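PDB 2IF6: lipid binding hydrolase from Escherichia coli, which is of unknown biological role but probably acts as a hydrolase of the permuted papain-like amidase family. Local coordinates for residues S29-T34 with K179-F184; V46-G51 with K59-H64; G8-Q13 with K118-A123. One frame throughout, in Å; residues are numbered along the deposited sequence.

Contact 1: residues S29-T34 with K179-F184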
loop_
_atom_site.group_PDB
_atom_site.type_symbol
_atom_site.label_atom_id
_atom_site.label_comp_id
_atom_site.label_asym_id
_atom_site.label_seq_id
_atom_site.Cartn_x
_atom_site.Cartn_y
_atom_site.Cartn_z
ATOM N N SER A 29 -12.514 -3.067 -3.573
ATOM C CA SER A 29 -11.305 -3.878 -3.536
ATOM C C SER A 29 -11.368 -4.768 -2.329
ATOM O O SER A 29 -12.002 -4.401 -1.335
ATOM C CB SER A 29 -10.065 -2.954 -3.427
ATOM O OG SER A 29 -8.860 -3.713 -3.339
ATOM N N ASP A 30 -10.711 -5.920 -2.427
ATOM C CA ASP A 30 -10.354 -6.743 -1.296
ATOM C C ASP A 30 -9.155 -6.234 -0.481
ATOM O O ASP A 30 -8.953 -6.683 0.630
ATOM C CB ASP A 30 -10.017 -8.149 -1.789
ATOM C CG ASP A 30 -11.239 -8.889 -2.359
ATOM O OD1 ASP A 30 -12.375 -8.583 -1.906
ATOM O OD2 ASP A 30 -11.031 -9.780 -3.246
ATOM N N TYR A 31 -8.339 -5.345 -1.032
ATOM C CA TYR A 31 -7.056 -5.004 -0.408
ATOM C C TYR A 31 -7.225 -3.761 0.431
ATOM O O TYR A 31 -7.675 -2.723 -0.073
ATOM C CB TYR A 31 -5.952 -4.747 -1.464
ATOM C CG TYR A 31 -5.963 -5.816 -2.507
ATOM C CD1 TYR A 31 -6.012 -7.147 -2.131
ATOM C CD2 TYR A 31 -6.003 -5.502 -3.875
ATOM C CE1 TYR A 31 -6.096 -8.166 -3.070
ATOM C CE2 TYR A 31 -6.081 -6.519 -4.813
ATOM C CZ TYR A 31 -6.126 -7.841 -4.379
ATOM O OH TYR A 31 -6.187 -8.862 -5.263
ATOM N N SER A 32 -6.841 -3.848 1.688
ATOM C CA SER A 32 -6.909 -2.676 2.528
ATOM C C SER A 32 -5.587 -2.316 3.205
ATOM O O SER A 32 -5.539 -1.367 4.021
ATOM C CB SER A 32 -8.070 -2.834 3.530
ATOM O OG SER A 32 -7.854 -3.954 4.363
ATOM N N HIS A 33 -4.516 -3.061 2.886
ATOM C CA HIS A 33 -3.172 -2.675 3.321
ATOM C C HIS A 33 -2.149 -3.170 2.316
ATOM O O HIS A 33 -2.388 -4.177 1.662
ATOM C CB HIS A 33 -2.856 -3.247 4.702
ATOM C CG HIS A 33 -1.579 -2.725 5.295
ATOM N ND1 HIS A 33 -1.258 -1.380 5.311
ATOM C CD2 HIS A 33 -0.543 -3.372 5.890
ATOM C CE1 HIS A 33 -0.079 -1.223 5.902
ATOM N NE2 HIS A 33 0.380 -2.416 6.252
ATOM N N THR A 34 -1.046 -2.441 2.155
ATOM C CA THR A 34 0.007 -2.843 1.200
ATOM C C THR A 34 1.378 -2.479 1.784
ATOM O O THR A 34 1.482 -1.610 2.666
ATOM C CB THR A 34 -0.243 -2.216 -0.205
ATOM O OG1 THR A 34 0.666 -2.746 -1.177
ATOM C CG2 THR A 34 -0.090 -0.729 -0.166
ATOM N N LYS A 179 0.357 -15.926 -4.432
ATOM C CA LYS A 179 -1.022 -15.741 -4.040
ATOM C C LYS A 179 -1.405 -16.794 -3.080
ATOM O O LYS A 179 -1.382 -17.989 -3.422
ATOM C CB LYS A 179 -1.959 -15.811 -5.233
ATOM C CG LYS A 179 -3.092 -14.857 -5.079
ATOM C CD LYS A 179 -4.343 -15.359 -5.697
ATOM C CE LYS A 179 -4.177 -15.624 -7.154
ATOM N NZ LYS A 179 -5.390 -16.370 -7.512
ATOM N N GLU A 180 -1.760 -16.379 -1.872
ATOM C CA GLU A 180 -2.441 -17.294 -0.939
ATOM C C GLU A 180 -3.733 -16.602 -0.583
ATOM O O GLU A 180 -3.809 -15.904 0.417
ATOM C CB GLU A 180 -1.625 -17.531 0.324
ATOM C CG GLU A 180 -0.280 -18.219 0.070
ATOM C CD GLU A 180 -0.427 -19.714 -0.070
ATOM O OE1 GLU A 180 -1.420 -20.263 0.467
ATOM O OE2 GLU A 180 0.458 -20.336 -0.707
ATOM N N TRP A 181 -4.739 -16.766 -1.428
ATOM C CA TRP A 181 -5.958 -16.028 -1.264
ATOM C C TRP A 181 -7.175 -16.814 -1.773
ATOM O O TRP A 181 -7.686 -16.491 -2.828
ATOM C CB TRP A 181 -5.849 -14.747 -2.062
ATOM C CG TRP A 181 -6.810 -13.708 -1.595
ATOM C CD1 TRP A 181 -8.186 -13.782 -1.598
ATOM C CD2 TRP A 181 -6.476 -12.438 -1.030
ATOM N NE1 TRP A 181 -8.712 -12.628 -1.065
ATOM C CE2 TRP A 181 -7.685 -11.793 -0.700
ATOM C CE3 TRP A 181 -5.267 -11.788 -0.756
ATOM C CZ2 TRP A 181 -7.718 -10.513 -0.119
ATOM C CZ3 TRP A 181 -5.307 -10.531 -0.170
ATOM C CH2 TRP A 181 -6.529 -9.902 0.135
ATOM N N PRO A 182 -7.642 -17.831 -1.027
ATOM C CA PRO A 182 -8.777 -18.577 -1.564
ATOM C C PRO A 182 -10.016 -17.706 -1.643
ATOM O O PRO A 182 -10.304 -16.982 -0.702
ATOM C CB PRO A 182 -8.978 -19.708 -0.558
ATOM C CG PRO A 182 -8.310 -19.270 0.660
ATOM C CD PRO A 182 -7.186 -18.363 0.263
ATOM N N LEU A 183 -10.724 -17.753 -2.770
ATOM C CA LEU A 183 -11.928 -16.963 -2.936
ATOM C C LEU A 183 -13.163 -17.810 -2.700
ATOM O O LEU A 183 -14.119 -17.765 -3.497
ATOM C CB LEU A 183 -11.982 -16.316 -4.322
ATOM C CG LEU A 183 -11.017 -15.144 -4.488
ATOM C CD1 LEU A 183 -10.712 -14.997 -5.965
ATOM C CD2 LEU A 183 -11.594 -13.852 -3.886
ATOM N N PHE A 184 -13.109 -18.573 -1.612
ATOM C CA PHE A 184 -14.202 -19.374 -1.083
ATOM C C PHE A 184 -14.049 -19.399 0.437
ATOM O O PHE A 184 -12.909 -19.286 0.938
ATOM C CB PHE A 184 -14.203 -20.814 -1.648
ATOM C CG PHE A 184 -12.840 -21.488 -1.699
ATOM C CD1 PHE A 184 -12.354 -22.209 -0.618
ATOM C CD2 PHE A 184 -12.052 -21.427 -2.855
ATOM C CE1 PHE A 184 -11.093 -22.839 -0.679
ATOM C CE2 PHE A 184 -10.803 -22.062 -2.906
ATOM C CZ PHE A 184 -10.342 -22.769 -1.826
#

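Contact 2: residues V46-G51 with K59-H64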
loop_
_atom_site.group_PDB
_atom_site.type_symbol
_atom_site.label_atom_id
_atom_site.label_comp_id
_atom_site.label_asym_id
_atom_site.label_seq_id
_atom_site.Cartn_x
_atom_site.Cartn_y
_atom_site.Cartn_z
ATOM N N VAL A 46 8.984 -6.476 5.163
ATOM C CA VAL A 46 7.984 -5.675 4.478
ATOM C C VAL A 46 8.115 -4.218 4.968
ATOM O O VAL A 46 7.898 -3.914 6.166
ATOM C CB VAL A 46 6.525 -6.227 4.683
ATOM C CG1 VAL A 46 5.491 -5.298 3.999
ATOM C CG2 VAL A 46 6.413 -7.667 4.166
ATOM N N PHE A 47 8.483 -3.328 4.039
ATOM C CA PHE A 47 8.522 -1.881 4.277
ATOM C C PHE A 47 7.089 -1.379 4.168
ATOM O O PHE A 47 6.463 -1.550 3.107
ATOM C CB PHE A 47 9.359 -1.252 3.145
ATOM C CG PHE A 47 9.319 0.250 3.084
ATOM C CD1 PHE A 47 10.156 1.013 3.909
ATOM C CD2 PHE A 47 8.490 0.914 2.156
ATOM C CE1 PHE A 47 10.187 2.418 3.843
ATOM C CE2 PHE A 47 8.497 2.348 2.090
ATOM C CZ PHE A 47 9.355 3.089 2.939
ATOM N N GLU A 48 6.559 -0.787 5.248
ATOM C CA GLU A 48 5.141 -0.384 5.260
ATOM C C GLU A 48 4.910 0.867 6.094
ATOM O O GLU A 48 5.642 1.105 7.049
ATOM C CB GLU A 48 4.285 -1.516 5.831
ATOM C CG GLU A 48 4.798 -1.977 7.225
ATOM C CD GLU A 48 3.844 -2.913 7.930
ATOM O OE1 GLU A 48 2.680 -3.049 7.495
ATOM O OE2 GLU A 48 4.242 -3.496 8.959
ATOM N N ALA A 49 3.906 1.652 5.720
ATOM C CA ALA A 49 3.520 2.849 6.483
ATOM C C ALA A 49 2.401 2.423 7.406
ATOM O O ALA A 49 1.270 2.263 6.968
ATOM C CB ALA A 49 3.067 3.947 5.552
ATOM N N VAL A 50 2.731 2.185 8.669
ATOM C CA VAL A 50 1.717 1.888 9.698
ATOM C C VAL A 50 1.827 2.780 10.945
ATOM O O VAL A 50 1.301 2.445 11.987
ATOM C CB VAL A 50 1.755 0.421 10.139
ATOM C CG1 VAL A 50 1.292 -0.486 9.007
ATOM C CG2 VAL A 50 3.160 0.018 10.650
ATOM N N GLY A 51 2.519 3.900 10.844
ATOM C CA GLY A 51 2.714 4.778 12.006
ATOM C C GLY A 51 3.634 4.108 13.008
ATOM O O GLY A 51 3.167 3.527 14.000
ATOM N N LYS A 59 7.094 -12.861 7.916
ATOM C CA LYS A 59 6.226 -13.818 8.572
ATOM C C LYS A 59 5.229 -13.071 9.445
ATOM O O LYS A 59 4.036 -13.352 9.390
ATOM C CB LYS A 59 7.026 -14.852 9.385
ATOM C CG LYS A 59 6.112 -15.823 10.139
ATOM C CD LYS A 59 6.905 -16.781 11.062
ATOM C CE LYS A 59 5.943 -17.446 12.071
ATOM N NZ LYS A 59 5.433 -16.414 13.022
ATOM N N GLN A 60 5.710 -12.088 10.208
ATOM C CA GLN A 60 4.838 -11.306 11.094
ATOM C C GLN A 60 3.829 -10.436 10.280
ATOM O O GLN A 60 2.631 -10.325 10.625
ATOM C CB GLN A 60 5.704 -10.473 12.042
ATOM C CG GLN A 60 5.040 -9.306 12.758
ATOM C CD GLN A 60 6.076 -8.405 13.450
ATOM O OE1 GLN A 60 7.110 -8.896 13.939
ATOM N NE2 GLN A 60 5.819 -7.088 13.464
ATOM N N TRP A 61 4.317 -9.813 9.215
ATOM C CA TRP A 61 3.429 -9.042 8.332
ATOM C C TRP A 61 2.238 -9.859 7.813
ATOM O O TRP A 61 1.111 -9.402 7.832
ATOM C CB TRP A 61 4.221 -8.475 7.151
ATOM C CG TRP A 61 3.452 -7.425 6.424
ATOM C CD1 TRP A 61 3.436 -6.083 6.697
ATOM C CD2 TRP A 61 2.532 -7.633 5.334
ATOM N NE1 TRP A 61 2.585 -5.430 5.814
ATOM C CE2 TRP A 61 2.042 -6.364 4.959
ATOM C CE3 TRP A 61 2.093 -8.769 4.635
ATOM C CZ2 TRP A 61 1.123 -6.205 3.928
ATOM C CZ3 TRP A 61 1.206 -8.606 3.589
ATOM C CH2 TRP A 61 0.720 -7.325 3.256
ATOM N N ILE A 62 2.496 -11.077 7.339
ATOM C CA ILE A 62 1.444 -11.889 6.730
ATOM C C ILE A 62 0.417 -12.333 7.778
ATOM O O ILE A 62 -0.796 -12.403 7.493
ATOM C CB ILE A 62 2.028 -13.143 6.062
ATOM C CG1 ILE A 62 2.836 -12.738 4.819
ATOM C CG2 ILE A 62 0.885 -14.173 5.743
ATOM C CD1 ILE A 62 3.642 -13.888 4.177
ATOM N N ALA A 63 0.925 -12.645 8.970
ATOM C CA ALA A 63 0.122 -13.154 10.103
ATOM C C ALA A 63 -0.877 -12.092 10.544
ATOM O O ALA A 63 -1.952 -12.400 11.040
ATOM C CB ALA A 63 1.060 -13.521 11.278
ATOM N N HIS A 64 -0.510 -10.833 10.365
ATOM C CA HIS A 64 -1.378 -9.717 10.736
ATOM C C HIS A 64 -2.573 -9.520 9.778
ATOM O O HIS A 64 -3.548 -8.847 10.120
ATOM C CB HIS A 64 -0.562 -8.427 10.853
ATOM C CG HIS A 64 0.113 -8.248 12.182
ATOM N ND1 HIS A 64 1.395 -7.757 12.305
ATOM C CD2 HIS A 64 -0.325 -8.473 13.445
ATOM C CE1 HIS A 64 1.721 -7.696 13.584
ATOM N NE2 HIS A 64 0.697 -8.127 14.297
#

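Contact 3: residues G8-Q13 with K118-A123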
loop_
_atom_site.group_PDB
_atom_site.type_symbol
_atom_site.label_atom_id
_atom_site.label_comp_id
_atom_site.label_asym_id
_atom_site.label_seq_id
_atom_site.Cartn_x
_atom_site.Cartn_y
_atom_site.Cartn_z
ATOM N N GLY A 8 11.310 -4.874 -3.764
ATOM C CA GLY A 8 10.372 -4.283 -4.692
ATOM C C GLY A 8 9.034 -5.001 -4.874
ATOM O O GLY A 8 8.102 -4.362 -5.356
ATOM N N ASP A 9 8.925 -6.299 -4.535
ATOM C CA ASP A 9 7.643 -7.013 -4.661
ATOM C C ASP A 9 6.614 -6.279 -3.802
ATOM O O ASP A 9 6.925 -5.862 -2.666
ATOM C CB ASP A 9 7.718 -8.488 -4.179
ATOM C CG ASP A 9 8.578 -9.354 -5.059
ATOM O OD1 ASP A 9 9.045 -8.882 -6.158
ATOM O OD2 ASP A 9 8.800 -10.513 -4.642
ATOM N N ILE A 10 5.434 -6.066 -4.346
ATOM C CA ILE A 10 4.420 -5.310 -3.611
ATOM C C ILE A 10 3.415 -6.305 -3.099
ATOM O O ILE A 10 2.884 -7.095 -3.874
ATOM C CB ILE A 10 3.755 -4.243 -4.502
ATOM C CG1 ILE A 10 4.850 -3.354 -5.147
ATOM C CG2 ILE A 10 2.771 -3.395 -3.663
ATOM C CD1 ILE A 10 4.336 -2.398 -6.284
ATOM N N ILE A 11 3.139 -6.253 -1.798
ATOM C CA ILE A 11 2.329 -7.276 -1.167
ATOM C C ILE A 11 1.049 -6.644 -0.598
ATOM O O ILE A 11 1.102 -5.519 -0.100
ATOM C CB ILE A 11 3.165 -8.047 -0.089
ATOM C CG1 ILE A 11 2.379 -9.256 0.460
ATOM C CG2 ILE A 11 3.685 -7.108 0.991
ATOM C CD1 ILE A 11 3.209 -10.296 1.165
ATOM N N PHE A 12 -0.074 -7.371 -0.654
ATOM C CA PHE A 12 -1.388 -6.801 -0.308
ATOM C C PHE A 12 -2.066 -7.773 0.662
ATOM O O PHE A 12 -1.849 -8.992 0.580
ATOM C CB PHE A 12 -2.249 -6.648 -1.575
ATOM C CG PHE A 12 -1.642 -5.749 -2.642
ATOM C CD1 PHE A 12 -2.079 -4.453 -2.780
ATOM C CD2 PHE A 12 -0.648 -6.218 -3.517
ATOM C CE1 PHE A 12 -1.514 -3.607 -3.742
ATOM C CE2 PHE A 12 -0.085 -5.331 -4.511
ATOM C CZ PHE A 12 -0.556 -4.085 -4.611
ATOM N N GLN A 13 -2.879 -7.235 1.569
ATOM C CA GLN A 13 -3.599 -8.045 2.515
ATOM C C GLN A 13 -4.874 -7.305 2.914
ATOM O O GLN A 13 -5.062 -6.136 2.560
ATOM C CB GLN A 13 -2.720 -8.316 3.759
ATOM C CG GLN A 13 -2.506 -7.077 4.643
ATOM C CD GLN A 13 -1.625 -7.295 5.865
ATOM O OE1 GLN A 13 -1.492 -6.373 6.650
ATOM N NE2 GLN A 13 -1.045 -8.492 6.047
ATOM N N LYS A 118 5.141 6.411 -3.827
ATOM C CA LYS A 118 6.174 7.460 -3.811
ATOM C C LYS A 118 7.597 6.903 -3.929
ATOM O O LYS A 118 8.472 7.507 -4.576
ATOM C CB LYS A 118 6.036 8.380 -2.607
ATOM C CG LYS A 118 4.909 9.384 -2.776
ATOM C CD LYS A 118 4.668 10.181 -1.523
ATOM C CE LYS A 118 3.615 11.294 -1.794
ATOM N NZ LYS A 118 3.305 12.143 -0.619
ATOM N N VAL A 119 7.827 5.728 -3.362
ATOM C CA VAL A 119 9.146 5.097 -3.458
ATOM C C VAL A 119 9.440 4.686 -4.918
ATOM O O VAL A 119 10.518 4.962 -5.443
ATOM C CB VAL A 119 9.305 3.918 -2.465
ATOM C CG1 VAL A 119 10.551 3.079 -2.840
ATOM C CG2 VAL A 119 9.398 4.456 -0.991
ATOM N N TYR A 120 8.468 4.080 -5.596
ATOM C CA TYR A 120 8.689 3.649 -6.984
ATOM C C TYR A 120 8.927 4.850 -7.873
ATOM O O TYR A 120 9.758 4.812 -8.796
ATOM C CB TYR A 120 7.507 2.830 -7.513
ATOM C CG TYR A 120 7.779 1.350 -7.461
ATOM C CD1 TYR A 120 7.562 0.616 -6.294
ATOM C CD2 TYR A 120 8.314 0.693 -8.557
ATOM C CE1 TYR A 120 7.838 -0.762 -6.256
ATOM C CE2 TYR A 120 8.618 -0.663 -8.523
ATOM C CZ TYR A 120 8.371 -1.389 -7.367
ATOM O OH TYR A 120 8.626 -2.738 -7.357
ATOM N N GLN A 121 8.189 5.912 -7.594
ATOM C CA GLN A 121 8.240 7.088 -8.447
ATOM C C GLN A 121 9.593 7.739 -8.253
ATOM O O GLN A 121 10.259 8.093 -9.209
ATOM C CB GLN A 121 7.084 8.037 -8.116
ATOM C CG GLN A 121 7.355 9.569 -8.330
ATOM C CD GLN A 121 7.645 9.952 -9.760
ATOM O OE1 GLN A 121 8.397 10.914 -10.019
ATOM N NE2 GLN A 121 7.065 9.220 -10.703
ATOM N N ASN A 122 10.007 7.885 -7.002
ATOM C CA ASN A 122 11.241 8.599 -6.730
ATOM C C ASN A 122 12.507 7.802 -7.015
ATOM O O ASN A 122 13.513 8.377 -7.401
ATOM C CB ASN A 122 11.221 9.195 -5.329
ATOM C CG ASN A 122 10.326 10.428 -5.258
ATOM O OD1 ASN A 122 10.593 11.430 -5.931
ATOM N ND2 ASN A 122 9.235 10.341 -4.509
ATOM N N ALA A 123 12.435 6.483 -6.898
ATOM C CA ALA A 123 13.596 5.645 -7.174
ATOM C C ALA A 123 13.789 5.323 -8.672
ATOM O O ALA A 123 14.922 5.392 -9.187
ATOM C CB ALA A 123 13.552 4.366 -6.352
#

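Contact 1: residues S29-T34 with K179-F184
An offset edge-to-face aromatic pair, Tyr31 against Trp181, joins the loop that enters strand 33-40 to the C-terminal tail that leaves the edge strand 174-180. Two strands, 10-13 and 70-75, lie between these in the antiparallel sheet, and the backbones stay well apart: the nearest alpha carbons, CA of Asp30 and CA of Trp181, are 10.3 Å from each other. The junction is therefore made by side chains, with no hydrogen bond across it. Tyr31 turns the CD1-CE1 edge of its ring onto one face of the indole, at the benzo end; Tyr31 CD1 lies 3.6 Å from Trp181 CH2, and Tyr31 CE1 lies 3.8 Å from Trp181 CZ3. The two six-membered rings stand perpendicular, with planes at 90° and centroids 5.3 Å apart. With CG anti to the backbone N (chi1 -160°), the Trp181 indole extends toward the loop. Its CZ2 then meets Asp30 CB at 3.7 Å, an approach that is neither over the face nor at the edge. A looser contact, Leu183 CD2 to Asp30 OD2 at 4.2 Å, adds little more. The loop has its own support: Ser29 OG accepts from Tyr31 N at 2.9 Å and 166°, an ST turn, and also bonds Gln166. Further on, Ser32 and His33 face Gln13 in a classic beta bulge. Tyr31 meets the rings of Phe169 and Phe12 as well, while Trp181 touches Ile14 and Lys69. Together, the perpendicular rings and the absence of polar bonds imply that the tail is held to the loop by van der Waals contact and by the attraction of ring C-H edges for a pi face.

Contact 2: residues V46-G51 with K59-H64
Apolar contact between Val46 of strand 43-49 and Trp61 of helix 58-63 makes up most of this buried interface. Val46 CG1 sits over one face of the five-membered ring, 3.5 Å from its centroid and 15° off the normal, a CH-pi contact. The second methyl reaches the root of the indole, with Val46 CG2 3.7 Å from Trp61 CG. One branch thus covers the pyrrole ring and the other packs where the indole joins its CB.

The polar contact comes at the edge of the same ring. Trp61 NE1 donates to Glu48 OE1 at 2.9 Å, but the N-H points aside, at 126°, and the bond is weak. Carboxylate and indole planes are strongly inclined to each other. Glu48 CG lies between its backbone N and carbonyl carbon (chi1 54°), and the extended chain beyond it delivers the carboxylate to the indole. Stronger partners fix that group: Thr56 OG1 bonds OE2, and His33 NE2 bonds OE1.

Trp61 also meets the His33 ring, the two planes only modestly inclined. The tryptophan therefore touches both members of a His-Glu pair, one by its ring and the other by its N-H; with Cys112 the pair fits a Cys-His-Glu triad, consistent with a permuted papain-like active site.

Contact 3: residues G8-Q13 with K118-A123
Tyr120 OH donates to Gly8 O at 2.6 Å, a short bond between helix 112-124 and the segment just before strand 10-13. It joins the helix to the antiparallel sheet in this probable permuted papain-like fold. The oxygen lies at the edge of the tyrosine ring, near its plane. At the acceptor the approach is bent: the C=O...OH angle is 118°, and the hydroxyl stands above the carbonyl plane, 35° out of it, and so is not aligned with a lone pair. Gly8 itself has a positive phi, with a CB position that would jam against the preceding carbonyl O, and its main chain and that of Asp9 are bonded to Leu37 of strand 33-40.

The apolar part of the interface is small. Ile10 and Tyr120 extend toward each other from opposite directions, and Ile10 CD1 stops 3.9 Å from Tyr120 CE1, oblique to the ring. With chi1 near -100°, Tyr120 departs from a staggered rotamer while bringing its hydroxyl to the glycine carbonyl. Leu87 of helix 81-91 and Val128 also touch the tyrosine side chain, whose residue is buried.

Within the helix, Asn122 returns to the preceding turn: Asn122 ND2 and Asn122 N both bond Lys118 O at 2.9 Å, reaching that oxygen from opposite faces of its carbonyl plane.

The three contacts meet through one sheet, in which strand 33-40 lies between 10-13 and 43-49. Segments 29-34 and 46-51 supply His33 and Glu48 to the probable catalytic site, with His33 NE2 2.7 Å from Glu48 OE1, although the centres of contacts 1 and 2 are about 15 Å apart. Contact 3 reaches contact 1 through Thr34 OG1 and Ile11 O, 3.0 Å apart, and contact 2 through Gln13 NE2 and Trp61 O, 2.9 Å apart. Helix 112-124 of contact 3 begins with Cys112, whose neighbours include His33 and Thr34; the helix also packs on strand 43-49 of contact 2, with Val119 CG2 3.8 Å from Phe47 CE2.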